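Local atomic coordinates of methylxanthine N3-demethylase NdmB (Pseudomonas putida, PDB entry 6ICL), a protein that removes the N3-methyl group of theobromine, caffeine and related methylxanthines as formaldehyde, acting as a Rieske-type non-heme iron oxygenase in bacterial caffeine degradation. Residues A[220-225]-A[365-370]; A[225-230]-A[249-254]. All coordinates share one frame; numbering follows the deposited sequence.

Contact 1. Residues A[220-225]-A[365-370]; sequences NRVDGE and LTNVIE
Arg221 and Val368 exchange two backbone hydrogen bonds, Arg221 N to Val368 O at 2.9 Å and Val368 N to Arg221 O at 2.8 Å, which makes them the hydrogen-bonded pair of a single antiparallel bridge. Two asparagines, one from each segment, continue the pairing with side-chain oxygens. Asn367 OD1 takes the N-H of Asp223 at 2.9 Å, almost straight at the hydrogen (177°), although the donor stands well above the amide plane. At the other end Asn220 OD1 accepts Glu370 N at 3.1 Å and also a water that donates to Glu370 O. With CG anti to its carbonyl carbon (chi1 -57°), Asn220 carries its amide over to the Ile369-Glu370 backbone. A second water joins Arg221 NH1 to Thr366 O; the extended arginine also forms a salt bridge with Glu348 and a cation-pi contact with Trp345. Apolar contact is slight: Ile369 CD1 meets Val222 CG2 at 3.7 Å and lies near Asn220 CB. Val222 to Glu225 form a type I' turn, closed by mutual backbone bonds between these two residues. The arrangement is a beta-hairpin whose strand 219-222, outermost in the antiparallel sheet of the oxygenase C-terminal domain, is flanked by the tail after helix 357-365 through one isolated bridge.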
ATOM      1  N   ASN A 220     -10.047 -38.513 -31.903  1.00 42.83           N
ATOM      2  CA  ASN A 220      -9.739 -38.339 -33.312  1.00 48.98           C
ATOM      3  C   ASN A 220      -9.005 -37.029 -33.558  1.00 52.53           C
ATOM      4  O   ASN A 220      -9.171 -36.053 -32.817  1.00 49.47           O
ATOM      5  CB  ASN A 220     -11.011 -38.339 -34.157  1.00 48.35           C
ATOM      6  CG  ASN A 220     -11.833 -39.596 -33.967  1.00 53.54           C
ATOM      7  OD1 ASN A 220     -11.305 -40.650 -33.608  1.00 49.43           O
ATOM      8  ND2 ASN A 220     -13.133 -39.491 -34.213  1.00 53.29           N
ATOM      9  N   ARG A 221      -8.208 -37.019 -34.624  1.00 46.68           N
ATOM     10  CA  ARG A 221      -7.694 -35.806 -35.245  1.00 45.28           C
ATOM     11  C   ARG A 221      -8.473 -35.580 -36.536  1.00 53.32           C
ATOM     12  O   ARG A 221      -8.410 -36.409 -37.451  1.00 52.83           O
ATOM     13  CB  ARG A 221      -6.203 -35.926 -35.547  1.00 45.01           C
ATOM     14  CG  ARG A 221      -5.302 -36.242 -34.354  1.00 41.39           C
ATOM     15  CD  ARG A 221      -3.868 -36.123 -34.822  1.00 39.62           C
ATOM     16  NE  ARG A 221      -2.869 -36.554 -33.852  1.00 40.66           N
ATOM     17  CZ  ARG A 221      -1.572 -36.594 -34.144  1.00 41.65           C
ATOM     18  NH1 ARG A 221      -1.168 -36.246 -35.360  1.00 44.67           N
ATOM     19  NH2 ARG A 221      -0.684 -36.973 -33.244  1.00 41.72           N
ATOM     20  N   VAL A 222      -9.215 -34.475 -36.609  1.00 49.14           N
ATOM     21  CA  VAL A 222     -10.085 -34.166 -37.736  1.00 47.95           C
ATOM     22  C   VAL A 222      -9.896 -32.690 -38.081  1.00 49.11           C
ATOM     23  O   VAL A 222     -10.271 -31.812 -37.293  1.00 49.70           O
ATOM     24  CB  VAL A 222     -11.556 -34.462 -37.412  1.00 47.21           C
ATOM     25  CG1 VAL A 222     -12.429 -34.098 -38.590  1.00 48.49           C
ATOM     26  CG2 VAL A 222     -11.742 -35.913 -36.999  1.00 49.59           C
ATOM     27  N   ASP A 223      -9.310 -32.414 -39.245  1.00 48.73           N
ATOM     28  CA  ASP A 223      -9.231 -31.060 -39.794  1.00 50.90           C
ATOM     29  C   ASP A 223      -8.633 -30.061 -38.792  1.00 51.31           C
ATOM     30  O   ASP A 223      -9.201 -28.998 -38.535  1.00 48.29           O
ATOM     31  CB  ASP A 223     -10.617 -30.586 -40.256  1.00 47.38           C
ATOM     32  CG  ASP A 223     -11.253 -31.511 -41.303  1.00 55.18           C
ATOM     33  OD1 ASP A 223     -10.524 -32.021 -42.168  1.00 55.15           O
ATOM     34  OD2 ASP A 223     -12.490 -31.709 -41.271  1.00 55.95           O
ATOM     35  N   GLY A 224      -7.479 -30.405 -38.222  1.00 50.70           N
ATOM     36  CA  GLY A 224      -6.811 -29.505 -37.293  1.00 48.14           C
ATOM     37  C   GLY A 224      -7.362 -29.488 -35.879  1.00 47.01           C
ATOM     38  O   GLY A 224      -6.918 -28.662 -35.069  1.00 46.68           O
ATOM     39  N   GLU A 225      -8.303 -30.372 -35.549  1.00 45.53           N
ATOM     40  CA  GLU A 225      -8.957 -30.410 -34.249  1.00 38.23           C
ATOM     41  C   GLU A 225      -8.719 -31.757 -33.577  1.00 46.84           C
ATOM     42  O   GLU A 225      -8.732 -32.798 -34.243  1.00 44.35           O
ATOM     43  CB  GLU A 225     -10.470 -30.194 -34.381  1.00 40.62           C
ATOM     44  CG  GLU A 225     -10.894 -29.013 -35.268  1.00 44.86           C
ATOM     45  CD  GLU A 225     -12.405 -28.793 -35.249  1.00 44.84           C
ATOM     46  OE1 GLU A 225     -13.132 -29.599 -34.615  1.00 43.36           O
ATOM     47  OE2 GLU A 225     -12.871 -27.809 -35.862  1.00 42.60           O
ATOM     48  N   LEU A 365      -2.971 -31.304 -41.059  1.00 48.17           N
ATOM     49  CA  LEU A 365      -4.135 -31.616 -41.886  1.00 50.54           C
ATOM     50  C   LEU A 365      -4.492 -33.099 -41.970  1.00 50.83           C
ATOM     51  O   LEU A 365      -5.619 -33.422 -42.372  1.00 49.26           O
ATOM     52  CB  LEU A 365      -3.909 -31.079 -43.298  1.00 51.88           C
ATOM     53  CG  LEU A 365      -3.780 -29.562 -43.381  1.00 53.58           C
ATOM     54  CD1 LEU A 365      -3.168 -29.164 -44.718  1.00 53.94           C
ATOM     55  CD2 LEU A 365      -5.153 -28.924 -43.198  1.00 52.10           C
ATOM     56  N   THR A 366      -3.590 -34.007 -41.609  1.00 50.58           N
ATOM     57  CA  THR A 366      -3.872 -35.440 -41.749  1.00 50.19           C
ATOM     58  C   THR A 366      -4.846 -35.915 -40.677  1.00 51.51           C
ATOM     59  O   THR A 366      -4.521 -35.897 -39.483  1.00 54.05           O
ATOM     60  CB  THR A 366      -2.580 -36.252 -41.663  1.00 52.97           C
ATOM     61  OG1 THR A 366      -1.734 -35.940 -42.778  1.00 51.82           O
ATOM     62  CG2 THR A 366      -2.890 -37.741 -41.640  1.00 49.45           C
ATOM     63  N   ASN A 367      -6.028 -36.372 -41.090  1.00 49.97           N
ATOM     64  CA  ASN A 367      -6.977 -36.889 -40.122  1.00 47.14           C
ATOM     65  C   ASN A 367      -6.544 -38.265 -39.637  1.00 55.33           C
ATOM     66  O   ASN A 367      -5.857 -39.009 -40.338  1.00 55.66           O
ATOM     67  CB  ASN A 367      -8.379 -36.939 -40.713  1.00 52.05           C
ATOM     68  CG  ASN A 367      -8.921 -35.562 -40.980  1.00 53.59           C
ATOM     69  OD1 ASN A 367      -8.200 -34.573 -40.843  1.00 54.26           O
ATOM     70  ND2 ASN A 367     -10.180 -35.481 -41.360  1.00 53.85           N
ATOM     71  N   VAL A 368      -6.906 -38.573 -38.397  1.00 48.70           N
ATOM     72  CA  VAL A 368      -6.542 -39.830 -37.761  1.00 51.57           C
ATOM     73  C   VAL A 368      -7.720 -40.244 -36.897  1.00 55.56           C
ATOM     74  O   VAL A 368      -7.962 -39.654 -35.840  1.00 52.17           O
ATOM     75  CB  VAL A 368      -5.257 -39.708 -36.920  1.00 49.90           C
ATOM     76  CG1 VAL A 368      -4.928 -41.028 -36.262  1.00 53.72           C
ATOM     77  CG2 VAL A 368      -4.075 -39.242 -37.761  1.00 51.55           C
ATOM     78  N   ILE A 369      -8.472 -41.242 -37.347  1.00 53.49           N
ATOM     79  CA  ILE A 369      -9.652 -41.724 -36.643  1.00 52.27           C
ATOM     80  C   ILE A 369      -9.260 -42.978 -35.884  1.00 61.58           C
ATOM     81  O   ILE A 369      -8.695 -43.911 -36.472  1.00 64.22           O
ATOM     82  CB  ILE A 369     -10.799 -42.013 -37.626  1.00 54.73           C
ATOM     83  CG1 ILE A 369     -10.996 -40.817 -38.560  1.00 55.80           C
ATOM     84  CG2 ILE A 369     -12.082 -42.357 -36.884  1.00 52.68           C
ATOM     85  CD1 ILE A 369     -11.190 -39.496 -37.830  1.00 55.93           C
ATOM     86  N   GLU A 370      -9.553 -43.011 -34.583  1.00 58.21           N
ATOM     87  CA  GLU A 370      -9.116 -44.130 -33.753  1.00 62.40           C
ATOM     88  C   GLU A 370      -9.830 -45.400 -34.208  1.00 64.74           C
ATOM     89  O   GLU A 370     -11.015 -45.588 -33.913  1.00 65.67           O
ATOM     90  CB  GLU A 370      -9.369 -43.847 -32.273  1.00 62.43           C
ATOM     91  CG  GLU A 370      -8.419 -44.616 -31.346  1.00 62.50           C
ATOM     92  CD  GLU A 370      -8.614 -44.323 -29.860  1.00 66.27           C
ATOM     93  OE1 GLU A 370      -8.187 -45.156 -29.024  1.00 60.90           O
ATOM     94  OE2 GLU A 370      -9.184 -43.265 -29.519  1.00 66.09           O
TER
HETATM   95  O   HOH W   1     -12.248 -43.111 -33.354  1.00 60.19           O
HETATM   96  O   HOH W   2      -2.377 -35.351 -37.973  1.00 45.97           O
HETATM   97  O   HOH W   3      -6.314 -32.808 -38.521  1.00 50.07           O

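Contact 2. Residues A[225-230]-A[249-254]; sequences ELQFKL and TYRCTM
Phe228 and Tyr250, a hydrogen-bonded pair of the antiparallel strands, lay their rings in an offset stack, planes 20° apart and centroids separated by 4.5 Å. The overlap is at the rims: Phe228 CE2 sits over the Tyr250 face, 3.2 Å from CG of Tyr250, while Tyr250 CB covers the Phe228 face in a CH-pi contact. Phe228 adopts the crowded first torsion (chi1 44°), with CG between backbone N and carbonyl carbon, and its ring thereby comes across to the neighbouring strand. Cys252 SG approaches the same ring obliquely, 3.9 Å from Phe228 CE1. On the other sheet face, Arg251 grips Glu225 side-on in a salt bridge: NE meets the syn lone pair of OE1 at 2.7 Å, and NH2 reaches OE2 at 2.9 Å. Gln227 NE2 reaches Glu225 OE1 from above the carboxylate plane, and a water links OE2 to Thr253 OG1, which also bonds Tyr162 N. Were Glu225 an alanine, the Arg251 guanidinium would probably be left without this charge partner and the Gln227 amide freer to turn. The buried carboxylate is thus met by a cation, an amide and water, which would favour its ionised form, while the opposite sheet face is aromatic and apolar.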
ATOM      1  N   GLU A 225      -8.303 -30.372 -35.549  1.00 45.53           N
ATOM      2  CA  GLU A 225      -8.957 -30.410 -34.249  1.00 38.23           C
ATOM      3  C   GLU A 225      -8.719 -31.757 -33.577  1.00 46.84           C
ATOM      4  O   GLU A 225      -8.732 -32.798 -34.243  1.00 44.35           O
ATOM      5  CB  GLU A 225     -10.470 -30.194 -34.381  1.00 40.62           C
ATOM      6  CG  GLU A 225     -10.894 -29.013 -35.268  1.00 44.86           C
ATOM      7  CD  GLU A 225     -12.405 -28.793 -35.249  1.00 44.84           C
ATOM      8  OE1 GLU A 225     -13.132 -29.599 -34.615  1.00 43.36           O
ATOM      9  OE2 GLU A 225     -12.871 -27.809 -35.862  1.00 42.60           O
ATOM     10  N   LEU A 226      -8.506 -31.746 -32.262  1.00 41.49           N
ATOM     11  CA  LEU A 226      -8.759 -32.939 -31.458  1.00 42.34           C
ATOM     12  C   LEU A 226     -10.255 -33.047 -31.199  1.00 47.22           C
ATOM     13  O   LEU A 226     -10.887 -32.076 -30.767  1.00 45.20           O
ATOM     14  CB  LEU A 226      -8.008 -32.895 -30.128  1.00 42.50           C
ATOM     15  CG  LEU A 226      -6.588 -33.446 -30.081  1.00 47.76           C
ATOM     16  CD1 LEU A 226      -6.027 -33.289 -28.683  1.00 42.83           C
ATOM     17  CD2 LEU A 226      -6.554 -34.924 -30.528  1.00 42.18           C
ATOM     18  N   GLN A 227     -10.830 -34.217 -31.485  1.00 41.56           N
ATOM     19  CA  GLN A 227     -12.252 -34.438 -31.294  1.00 41.87           C
ATOM     20  C   GLN A 227     -12.456 -35.689 -30.460  1.00 49.20           C
ATOM     21  O   GLN A 227     -11.902 -36.752 -30.766  1.00 49.05           O
ATOM     22  CB  GLN A 227     -12.979 -34.549 -32.631  1.00 46.52           C
ATOM     23  CG  GLN A 227     -12.865 -33.298 -33.463  1.00 44.08           C
ATOM     24  CD  GLN A 227     -13.727 -33.349 -34.703  1.00 49.84           C
ATOM     25  OE1 GLN A 227     -14.303 -34.388 -35.023  1.00 51.29           O
ATOM     26  NE2 GLN A 227     -13.827 -32.222 -35.407  1.00 42.79           N
ATOM     27  N   PHE A 228     -13.224 -35.548 -29.388  1.00 43.31           N
ATOM     28  CA  PHE A 228     -13.555 -36.679 -28.550  1.00 42.72           C
ATOM     29  C   PHE A 228     -14.892 -36.390 -27.897  1.00 46.83           C
ATOM     30  O   PHE A 228     -15.349 -35.244 -27.838  1.00 46.27           O
ATOM     31  CB  PHE A 228     -12.471 -36.964 -27.500  1.00 44.39           C
ATOM     32  CG  PHE A 228     -11.938 -35.727 -26.809  1.00 44.25           C
ATOM     33  CD1 PHE A 228     -10.962 -34.947 -27.406  1.00 42.81           C
ATOM     34  CD2 PHE A 228     -12.414 -35.351 -25.563  1.00 46.11           C
ATOM     35  CE1 PHE A 228     -10.467 -33.811 -26.774  1.00 41.67           C
ATOM     36  CE2 PHE A 228     -11.918 -34.205 -24.924  1.00 45.49           C
ATOM     37  CZ  PHE A 228     -10.950 -33.448 -25.529  1.00 39.74           C
ATOM     38  N   LYS A 229     -15.519 -37.450 -27.424  1.00 39.95           N
ATOM     39  CA  LYS A 229     -16.837 -37.384 -26.831  1.00 46.64           C
ATOM     40  C   LYS A 229     -16.799 -38.234 -25.573  1.00 46.78           C
ATOM     41  O   LYS A 229     -16.175 -39.295 -25.557  1.00 51.21           O
ATOM     42  CB  LYS A 229     -17.918 -37.862 -27.835  1.00 48.87           C
ATOM     43  CG  LYS A 229     -19.310 -38.035 -27.239  1.00 54.93           C
ATOM     44  CD  LYS A 229     -20.393 -38.058 -28.326  1.00 66.42           C
ATOM     45  CE  LYS A 229     -21.785 -38.351 -27.753  1.00 75.49           C
ATOM     46  NZ  LYS A 229     -22.464 -39.512 -28.412  1.00 82.58           N
ATOM     47  N   LEU A 230     -17.377 -37.722 -24.499  1.00 52.51           N
ATOM     48  CA  LEU A 230     -17.441 -38.419 -23.224  1.00 55.73           C
ATOM     49  C   LEU A 230     -18.903 -38.579 -22.852  1.00 58.42           C
ATOM     50  O   LEU A 230     -19.673 -37.615 -22.925  1.00 59.67           O
ATOM     51  CB  LEU A 230     -16.699 -37.654 -22.120  1.00 56.12           C
ATOM     52  CG  LEU A 230     -15.239 -37.256 -22.355  1.00 58.71           C
ATOM     53  CD1 LEU A 230     -14.702 -36.512 -21.141  1.00 59.81           C
ATOM     54  CD2 LEU A 230     -14.366 -38.457 -22.645  1.00 58.44           C
ATOM     55  N   THR A 249     -19.271 -33.267 -25.828  1.00 39.18           N
ATOM     56  CA  THR A 249     -18.721 -33.391 -27.168  1.00 40.49           C
ATOM     57  C   THR A 249     -17.688 -32.291 -27.369  1.00 39.69           C
ATOM     58  O   THR A 249     -18.031 -31.103 -27.357  1.00 38.38           O
ATOM     59  CB  THR A 249     -19.842 -33.294 -28.205  1.00 43.49           C
ATOM     60  OG1 THR A 249     -20.886 -34.217 -27.860  1.00 43.05           O
ATOM     61  CG2 THR A 249     -19.321 -33.615 -29.578  1.00 44.24           C
ATOM     62  N   TYR A 250     -16.434 -32.685 -27.574  1.00 44.13           N
ATOM     63  CA  TYR A 250     -15.317 -31.755 -27.668  1.00 39.87           C
ATOM     64  C   TYR A 250     -14.841 -31.635 -29.102  1.00 45.17           C
ATOM     65  O   TYR A 250     -14.526 -32.642 -29.744  1.00 40.58           O
ATOM     66  CB  TYR A 250     -14.141 -32.199 -26.803  1.00 39.54           C
ATOM     67  CG  TYR A 250     -14.417 -32.216 -25.321  1.00 40.51           C
ATOM     68  CD1 TYR A 250     -15.117 -33.266 -24.748  1.00 38.78           C
ATOM     69  CD2 TYR A 250     -13.931 -31.204 -24.486  1.00 39.06           C
ATOM     70  CE1 TYR A 250     -15.352 -33.320 -23.407  1.00 42.67           C
ATOM     71  CE2 TYR A 250     -14.172 -31.235 -23.128  1.00 37.11           C
ATOM     72  CZ  TYR A 250     -14.889 -32.308 -22.591  1.00 41.94           C
ATOM     73  OH  TYR A 250     -15.166 -32.389 -21.246  1.00 41.37           O
ATOM     74  N   ARG A 251     -14.761 -30.397 -29.585  1.00 38.69           N
ATOM     75  CA  ARG A 251     -14.006 -30.060 -30.780  1.00 37.96           C
ATOM     76  C   ARG A 251     -12.966 -29.036 -30.368  1.00 42.13           C
ATOM     77  O   ARG A 251     -13.314 -27.961 -29.864  1.00 40.31           O
ATOM     78  CB  ARG A 251     -14.913 -29.519 -31.885  1.00 42.44           C
ATOM     79  CG  ARG A 251     -15.906 -30.560 -32.424  1.00 44.75           C
ATOM     80  CD  ARG A 251     -16.724 -29.974 -33.570  1.00 41.49           C
ATOM     81  NE  ARG A 251     -15.873 -29.414 -34.624  1.00 44.76           N
ATOM     82  CZ  ARG A 251     -16.351 -28.899 -35.750  1.00 42.53           C
ATOM     83  NH1 ARG A 251     -17.663 -28.883 -35.946  1.00 45.31           N
ATOM     84  NH2 ARG A 251     -15.537 -28.414 -36.682  1.00 42.71           N
ATOM     85  N   CYS A 252     -11.696 -29.371 -30.569  1.00 41.32           N
ATOM     86  CA  CYS A 252     -10.581 -28.672 -29.938  1.00 36.64           C
ATOM     87  C   CYS A 252      -9.601 -28.242 -31.010  1.00 43.13           C
ATOM     88  O   CYS A 252      -8.686 -29.013 -31.322  1.00 40.64           O
ATOM     89  CB  CYS A 252      -9.897 -29.582 -28.912  1.00 34.49           C
ATOM     90  SG  CYS A 252     -10.916 -30.019 -27.504  1.00 39.72           S
ATOM     91  N   THR A 253      -9.760 -27.030 -31.553  1.00 36.13           N
ATOM     92  CA  THR A 253      -8.786 -26.581 -32.533  1.00 37.21           C
ATOM     93  C   THR A 253      -7.424 -26.466 -31.871  1.00 41.16           C
ATOM     94  O   THR A 253      -7.290 -25.864 -30.796  1.00 36.90           O
ATOM     95  CB  THR A 253      -9.174 -25.237 -33.146  1.00 39.30           C
ATOM     96  OG1 THR A 253     -10.525 -25.276 -33.606  1.00 40.08           O
ATOM     97  CG2 THR A 253      -8.288 -24.931 -34.307  1.00 35.39           C
ATOM     98  N   MET A 254      -6.419 -27.058 -32.505  1.00 39.00           N
ATOM     99  CA  MET A 254      -5.053 -26.965 -32.018  1.00 37.40           C
ATOM    100  C   MET A 254      -4.483 -25.563 -32.255  1.00 39.92           C
ATOM    101  O   MET A 254      -4.815 -24.908 -33.247  1.00 40.95           O
ATOM    102  CB  MET A 254      -4.193 -28.018 -32.699  1.00 38.79           C
ATOM    103  CG  MET A 254      -4.657 -29.446 -32.397  1.00 40.40           C
ATOM    104  SD  MET A 254      -4.289 -29.958 -30.705  1.00 40.60           S
ATOM    105  CE  MET A 254      -2.504 -30.101 -30.827  1.00 37.17           C
TER
HETATM  106  O   HOH W   4     -11.110 -25.841 -36.306  1.00 35.77           O

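Contact 2 is nested within the chain loop closed by contact 1, and the two share Glu225, where the hairpin turn enters strand 225-230. Their centres lie about 10 Å apart. Strands 219-222 and 225-230 are neighbours in one antiparallel sheet: Asn220 N probably bonds Gln227 O at 2.8 Å, and Val222 CG2 packs on Gln227 OE1. At the turn, Gly224 O and Met254 N make a further probable hydrogen bond of 3.1 Å. Contact 1 thus lies at the exposed border of the sheet and contact 2 farther inside it. Both lie away from the iron centres; the Tyr250 side chain of contact 2 is about 10 Å from the mononuclear iron bound by His197, His202 and Asp314.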